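Local coordinates for multifunctional non-homologous end joining DNA repair protein LigD (Mycobacterium tuberculosis, PDB 2IRU), which probably joins with Ku to repair DNA double-strand breaks by end joining, this chain being its manganese-dependent primase-type polymerase domain, at residues A[102-105]-A[106-110]; A[30-33]-A[34-38]. All coordinates share one frame; numbering follows the deposited sequence.

Interaction 1: A[102-105]-A[106-110]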
ATOM      1  N   LEU A 102      12.975  -2.178   7.577  1.00  5.80           N
ATOM      2  CA  LEU A 102      11.935  -3.210   7.481  1.00  6.53           C
ATOM      3  C   LEU A 102      12.126  -4.300   8.551  1.00  7.47           C
ATOM      4  O   LEU A 102      11.146  -4.869   9.022  1.00  7.21           O
ATOM      5  CB  LEU A 102      11.891  -3.820   6.084  1.00  6.81           C
ATOM      6  CG  LEU A 102      11.252  -2.913   5.042  1.00  8.76           C
ATOM      7  CD1 LEU A 102      11.538  -3.373   3.633  1.00 10.54           C
ATOM      8  CD2 LEU A 102       9.743  -2.753   5.261  1.00  6.40           C
ATOM      9  N   ALA A 103      13.375  -4.589   8.905  1.00  7.33           N
ATOM     10  CA  ALA A 103      13.625  -5.455  10.074  1.00  6.87           C
ATOM     11  C   ALA A 103      12.973  -4.873  11.356  1.00  6.71           C
ATOM     12  O   ALA A 103      12.407  -5.610  12.181  1.00  6.11           O
ATOM     13  CB  ALA A 103      15.101  -5.706  10.251  1.00  6.88           C
ATOM     14  N   TRP A 104      13.069  -3.547  11.531  1.00  6.02           N
ATOM     15  CA  TRP A 104      12.415  -2.854  12.669  1.00  6.54           C
ATOM     16  C   TRP A 104      10.886  -3.002  12.551  1.00  7.02           C
ATOM     17  O   TRP A 104      10.207  -3.341  13.518  1.00  6.02           O
ATOM     18  CB  TRP A 104      12.814  -1.359  12.672  1.00  6.89           C
ATOM     19  CG  TRP A 104      12.115  -0.587  13.720  1.00  6.73           C
ATOM     20  CD1 TRP A 104      12.289  -0.687  15.087  1.00  8.94           C
ATOM     21  CD2 TRP A 104      11.031   0.326  13.517  1.00  9.34           C
ATOM     22  NE1 TRP A 104      11.421   0.168  15.730  1.00  8.54           N
ATOM     23  CE2 TRP A 104      10.649   0.811  14.793  1.00  9.08           C
ATOM     24  CE3 TRP A 104      10.387   0.835  12.368  1.00  9.40           C
ATOM     25  CZ2 TRP A 104       9.613   1.756  14.952  1.00  8.80           C
ATOM     26  CZ3 TRP A 104       9.377   1.759  12.507  1.00  9.35           C
ATOM     27  CH2 TRP A 104       9.001   2.236  13.801  1.00  9.94           C
ATOM     28  N   ILE A 105      10.344  -2.828  11.347  1.00  6.74           N
ATOM     29  CA  ILE A 105       8.915  -3.033  11.122  1.00  7.39           C
ATOM     30  C   ILE A 105       8.501  -4.456  11.606  1.00  6.80           C
ATOM     31  O   ILE A 105       7.521  -4.616  12.339  1.00  8.20           O
ATOM     32  CB  ILE A 105       8.608  -2.836   9.643  1.00  7.62           C
ATOM     33  CG1 ILE A 105       8.605  -1.322   9.314  1.00  8.88           C
ATOM     34  CG2 ILE A 105       7.289  -3.534   9.249  1.00  7.64           C
ATOM     35  CD1 ILE A 105       7.482  -0.529   9.996  1.00  9.37           C
ATOM     36  N   ALA A 106       9.280  -5.461  11.239  1.00  6.39           N
ATOM     37  CA  ALA A 106       8.973  -6.837  11.632  1.00  8.08           C
ATOM     38  C   ALA A 106       9.093  -7.014  13.138  1.00  7.21           C
ATOM     39  O   ALA A 106       8.220  -7.588  13.763  1.00  7.08           O
ATOM     40  CB  ALA A 106       9.923  -7.771  10.936  1.00  8.28           C
ATOM     41  N   GLN A 107      10.179  -6.495  13.722  1.00  6.04           N
ATOM     42  CA  GLN A 107      10.385  -6.611  15.149  1.00  6.56           C
ATOM     43  C   GLN A 107       9.233  -5.949  15.975  1.00  6.49           C
ATOM     44  O   GLN A 107       8.869  -6.429  17.057  1.00  7.91           O
ATOM     45  CB  GLN A 107      11.769  -6.054  15.525  1.00  7.21           C
ATOM     46  CG  GLN A 107      11.948  -5.762  17.029  1.00  6.40           C
ATOM     47  CD  GLN A 107      11.714  -6.960  17.944  1.00  7.20           C
ATOM     48  OE1 GLN A 107      11.648  -8.123  17.511  1.00  6.26           O
ATOM     49  NE2 GLN A 107      11.595  -6.675  19.245  1.00  6.71           N
ATOM     50  N   GLN A 108       8.696  -4.858  15.432  1.00  6.32           N
ATOM     51  CA  GLN A 108       7.591  -4.070  16.009  1.00  6.08           C
ATOM     52  C   GLN A 108       6.237  -4.837  15.947  1.00  6.01           C
ATOM     53  O   GLN A 108       5.221  -4.359  16.512  1.00  6.92           O
ATOM     54  CB  GLN A 108       7.449  -2.727  15.224  1.00  5.27           C
ATOM     55  CG  GLN A 108       8.519  -1.658  15.547  1.00  7.45           C
ATOM     56  CD  GLN A 108       8.190  -0.965  16.849  1.00  8.59           C
ATOM     57  OE1 GLN A 108       8.785  -1.274  17.919  1.00 12.58           O
ATOM     58  NE2 GLN A 108       7.179  -0.131  16.804  1.00  5.31           N
ATOM     59  N   ALA A 109       6.199  -5.974  15.242  1.00  4.89           N
ATOM     60  CA  ALA A 109       4.909  -6.644  14.907  1.00  5.42           C
ATOM     61  C   ALA A 109       4.003  -5.676  14.110  1.00  4.92           C
ATOM     62  O   ALA A 109       2.761  -5.741  14.158  1.00  7.05           O
ATOM     63  CB  ALA A 109       4.197  -7.174  16.178  1.00  6.14           C
ATOM     64  N   ALA A 110       4.649  -4.752  13.391  1.00  4.94           N
ATOM     65  CA  ALA A 110       3.908  -3.849  12.466  1.00  5.13           C
ATOM     66  C   ALA A 110       3.661  -4.675  11.193  1.00  6.91           C
ATOM     67  O   ALA A 110       4.421  -4.570  10.186  1.00  7.14           O
ATOM     68  CB  ALA A 110       4.702  -2.553  12.176  1.00  6.34           C
TER
HETATM   69  O   HOH W   1      11.785   0.295  18.655  1.00 15.88           O

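Interaction 2: A[30-33]-A[34-38]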
ATOM      1  N   SER A  30       9.644 -14.860  13.486  1.00  7.71           N
ATOM      2  CA  SER A  30      10.788 -15.252  12.633  1.00  7.98           C
ATOM      3  C   SER A  30      10.395 -15.303  11.143  1.00  7.08           C
ATOM      4  O   SER A  30      11.123 -14.799  10.266  1.00  7.30           O
ATOM      5  CB  SER A  30      11.378 -16.594  13.083  1.00  9.55           C
ATOM      6  OG  SER A  30      12.544 -16.907  12.350  1.00 14.51           O
ATOM      7  N   ASP A  31       9.238 -15.889  10.875  1.00  6.68           N
ATOM      8  CA  ASP A  31       8.721 -15.933   9.495  1.00  6.11           C
ATOM      9  C   ASP A  31       8.609 -14.525   8.913  1.00  7.61           C
ATOM     10  O   ASP A  31       8.964 -14.277   7.745  1.00  7.13           O
ATOM     11  CB  ASP A  31       7.340 -16.583   9.455  1.00  7.69           C
ATOM     12  CG  ASP A  31       7.388 -18.095   9.703  1.00  8.43           C
ATOM     13  OD1 ASP A  31       8.372 -18.760   9.295  1.00  6.54           O
ATOM     14  OD2 ASP A  31       6.399 -18.602  10.261  1.00  6.36           O
ATOM     15  N   ILE A  32       8.042 -13.631   9.709  1.00  6.42           N
ATOM     16  CA  ILE A  32       7.809 -12.248   9.268  1.00  8.14           C
ATOM     17  C   ILE A  32       9.122 -11.473   9.052  1.00  7.85           C
ATOM     18  O   ILE A  32       9.280 -10.718   8.058  1.00  7.32           O
ATOM     19  CB  ILE A  32       6.798 -11.580  10.249  1.00 10.11           C
ATOM     20  CG1 ILE A  32       5.453 -12.372  10.259  1.00  9.05           C
ATOM     21  CG2 ILE A  32       6.610 -10.118   9.994  1.00 13.70           C
ATOM     22  CD1 ILE A  32       4.799 -12.567   8.937  1.00 22.61           C
ATOM     23  N   PHE A  33      10.064 -11.682   9.974  1.00  7.01           N
ATOM     24  CA  PHE A  33      11.407 -11.088   9.884  1.00  7.44           C
ATOM     25  C   PHE A  33      12.062 -11.499   8.562  1.00  6.69           C
ATOM     26  O   PHE A  33      12.593 -10.673   7.797  1.00  7.51           O
ATOM     27  CB  PHE A  33      12.224 -11.557  11.101  1.00  7.13           C
ATOM     28  CG  PHE A  33      13.479 -10.734  11.398  1.00 10.15           C
ATOM     29  CD1 PHE A  33      13.397  -9.454  11.963  1.00  8.45           C
ATOM     30  CD2 PHE A  33      14.737 -11.317  11.235  1.00 13.13           C
ATOM     31  CE1 PHE A  33      14.582  -8.758  12.315  1.00  9.20           C
ATOM     32  CE2 PHE A  33      15.906 -10.614  11.584  1.00 13.92           C
ATOM     33  CZ  PHE A  33      15.806  -9.343  12.121  1.00 12.39           C
ATOM     34  N   ASP A  34      11.984 -12.793   8.255  1.00  6.85           N
ATOM     35  CA  ASP A  34      12.613 -13.281   7.036  1.00  7.98           C
ATOM     36  C   ASP A  34      11.835 -12.767   5.829  1.00  7.25           C
ATOM     37  O   ASP A  34      12.414 -12.458   4.815  1.00  8.08           O
ATOM     38  CB  ASP A  34      12.688 -14.817   7.045  1.00  8.18           C
ATOM     39  CG  ASP A  34      13.882 -15.346   7.878  1.00 11.83           C
ATOM     40  OD1 ASP A  34      14.748 -14.543   8.316  1.00 13.08           O
ATOM     41  OD2 ASP A  34      13.966 -16.583   8.062  1.00 17.15           O
ATOM     42  N   TYR A  35      10.523 -12.676   5.947  1.00  6.43           N
ATOM     43  CA  TYR A  35       9.746 -12.170   4.815  1.00  6.33           C
ATOM     44  C   TYR A  35      10.120 -10.744   4.444  1.00  6.60           C
ATOM     45  O   TYR A  35      10.388 -10.438   3.259  1.00  6.58           O
ATOM     46  CB  TYR A  35       8.251 -12.275   5.081  1.00  7.18           C
ATOM     47  CG  TYR A  35       7.474 -11.554   4.013  1.00  5.92           C
ATOM     48  CD1 TYR A  35       7.246 -12.145   2.744  1.00  7.06           C
ATOM     49  CD2 TYR A  35       6.947 -10.278   4.256  1.00  6.31           C
ATOM     50  CE1 TYR A  35       6.490 -11.454   1.741  1.00  5.99           C
ATOM     51  CE2 TYR A  35       6.220  -9.562   3.258  1.00  8.24           C
ATOM     52  CZ  TYR A  35       5.995 -10.158   2.009  1.00  5.18           C
ATOM     53  OH  TYR A  35       5.331  -9.492   0.989  1.00  7.19           O
ATOM     54  N   TYR A  36      10.157  -9.864   5.449  1.00  7.28           N
ATOM     55  CA  TYR A  36      10.434  -8.459   5.145  1.00  6.77           C
ATOM     56  C   TYR A  36      11.918  -8.311   4.662  1.00  8.14           C
ATOM     57  O   TYR A  36      12.232  -7.479   3.792  1.00  9.19           O
ATOM     58  CB  TYR A  36      10.087  -7.585   6.343  1.00  7.30           C
ATOM     59  CG  TYR A  36       8.629  -7.164   6.330  1.00  6.82           C
ATOM     60  CD1 TYR A  36       8.102  -6.508   5.197  1.00  7.26           C
ATOM     61  CD2 TYR A  36       7.795  -7.384   7.417  1.00  7.21           C
ATOM     62  CE1 TYR A  36       6.773  -6.091   5.145  1.00  8.86           C
ATOM     63  CE2 TYR A  36       6.441  -6.963   7.387  1.00  6.80           C
ATOM     64  CZ  TYR A  36       5.948  -6.311   6.234  1.00  5.43           C
ATOM     65  OH  TYR A  36       4.616  -5.916   6.144  1.00  8.08           O
ATOM     66  N   ALA A  37      12.817  -9.146   5.176  1.00  7.87           N
ATOM     67  CA  ALA A  37      14.163  -9.201   4.581  1.00  7.96           C
ATOM     68  C   ALA A  37      14.126  -9.597   3.118  1.00  7.53           C
ATOM     69  O   ALA A  37      14.850  -9.016   2.292  1.00  7.65           O
ATOM     70  CB  ALA A  37      15.046 -10.163   5.356  1.00  7.65           C
ATOM     71  N   GLY A  38      13.312 -10.597   2.802  1.00  7.01           N
ATOM     72  CA  GLY A  38      13.257 -11.168   1.436  1.00  6.58           C
ATOM     73  C   GLY A  38      12.669 -10.189   0.436  1.00  7.70           C
ATOM     74  O   GLY A  38      13.042 -10.195  -0.747  1.00  7.05           O
TER
HETATM   75  O   HOH W   2      13.924 -15.014  10.953  1.00 24.25           O

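Interaction 1: A[102-105]-A[106-110]
A Schellman motif ends helix 99-107, and W104 and Q108 meet just before the chain turns out of it. I105 O accepts A110 N at 3.1 Å and, one residue in from each end of that bond, A109 N binds A106 O at 3.0 Å; A109 has a positive phi (58°), in the left-handed region, and so takes the chain out of the helix. Before the turn the helix is regular, Q108 N giving its hydrogen to W104 O at 2.9 Å.

Within this turn the Q108 side chain folds back over the indole. Its chi1 of -76° sets CG beside the backbone N, and the chain then bends at chi2, so that the carboxamide lies nearly parallel to the ring, the two planes 8° apart. CG makes a CH-pi contact 3.5 Å from the centroid of the five-membered ring of W104, over the face but displaced toward the rim, while Q108 NE2 comes 3.6 Å from W104 CZ2. A water in the plane of the indole accepts from W104 NE1 at 3.0 Å and donates a weak bond to Q108 OE1, linking the two polar ends. L71 and P76 also touch the indole.

Such a C-cap commonly carries an apolar contact across the turn, and here I105 CG2 meets A110 CB at 4.0 Å. Past it the chain enters strand 112-115 of the antiparallel sheet, which holds H114, which probably binds substrate. R56 and W57 take up backbone groups of Q108 and A109, fixing the turn beside strand 53-56.

Interaction 2: A[30-33]-A[34-38]
I32 and Y36, one turn apart in helix 29-47, lie side by side and point the same way, I32 CG2 resting 3.9 Å from Y36 CD2. The methyl reaches the ring because CG2 stands anti to the I32 backbone N while CG1 takes the place beside it (chi1 -59°). Beneath this pair the backbone is joined by Y36 N to I32 O at 2.9 Å, with a nearly straight N-H...O angle of 167°. The next residue repeats the pattern, A37 N donating to F33 O at 3.0 Å. Y35 CD2 stands 4.0 Å above the centre of one face of the Y36 ring, bringing the two tyrosines together on the inner side of the helix.

On the outer side, a water bridges the first turn. It donates to S30 O at 2.9 Å, lies 2.7 Å from S30 OG, and gives a weak bond to D34 OD1. S30 O thus takes the water as well as its helical donor, D34 N.

The phenol ends are held by partners outside this helix. Y36 OH ties the helix both to L111 O, just before strand 112-115, and to L246 N, while Y35 OH bonds Y244 O; L246 adjoins R247, which probably binds substrate. D31 OD2 accepts T28 N just ahead of the helix, holding its first turn. F33 and Y36 pack on helix 99-107, D31 and Y35 on helix 273-283, so helix 29-47 packs against both of those helices.

Overall arrangement
From the N terminus, interaction 2 comes first, in the opening turns of helix 29-47; interaction 1 follows at the C-terminal end of helix 99-107. Each joins neighbouring turns of continuous chain, so neither closes a long loop, and they stand in series without nesting or crossing. Strands 53-56, 66-68, 80-84 and 91-95 intervene, yet the centres of the two contacts are only 9 Å apart. The helices meet directly: F33 CE1 lies 3.7 Å from A103 CB, and Y36 CE2 4.0 Å from I105 CG2. This interface joins helix 29-47 to the helix leading into strand 112-115, within the primase-polymerase domain.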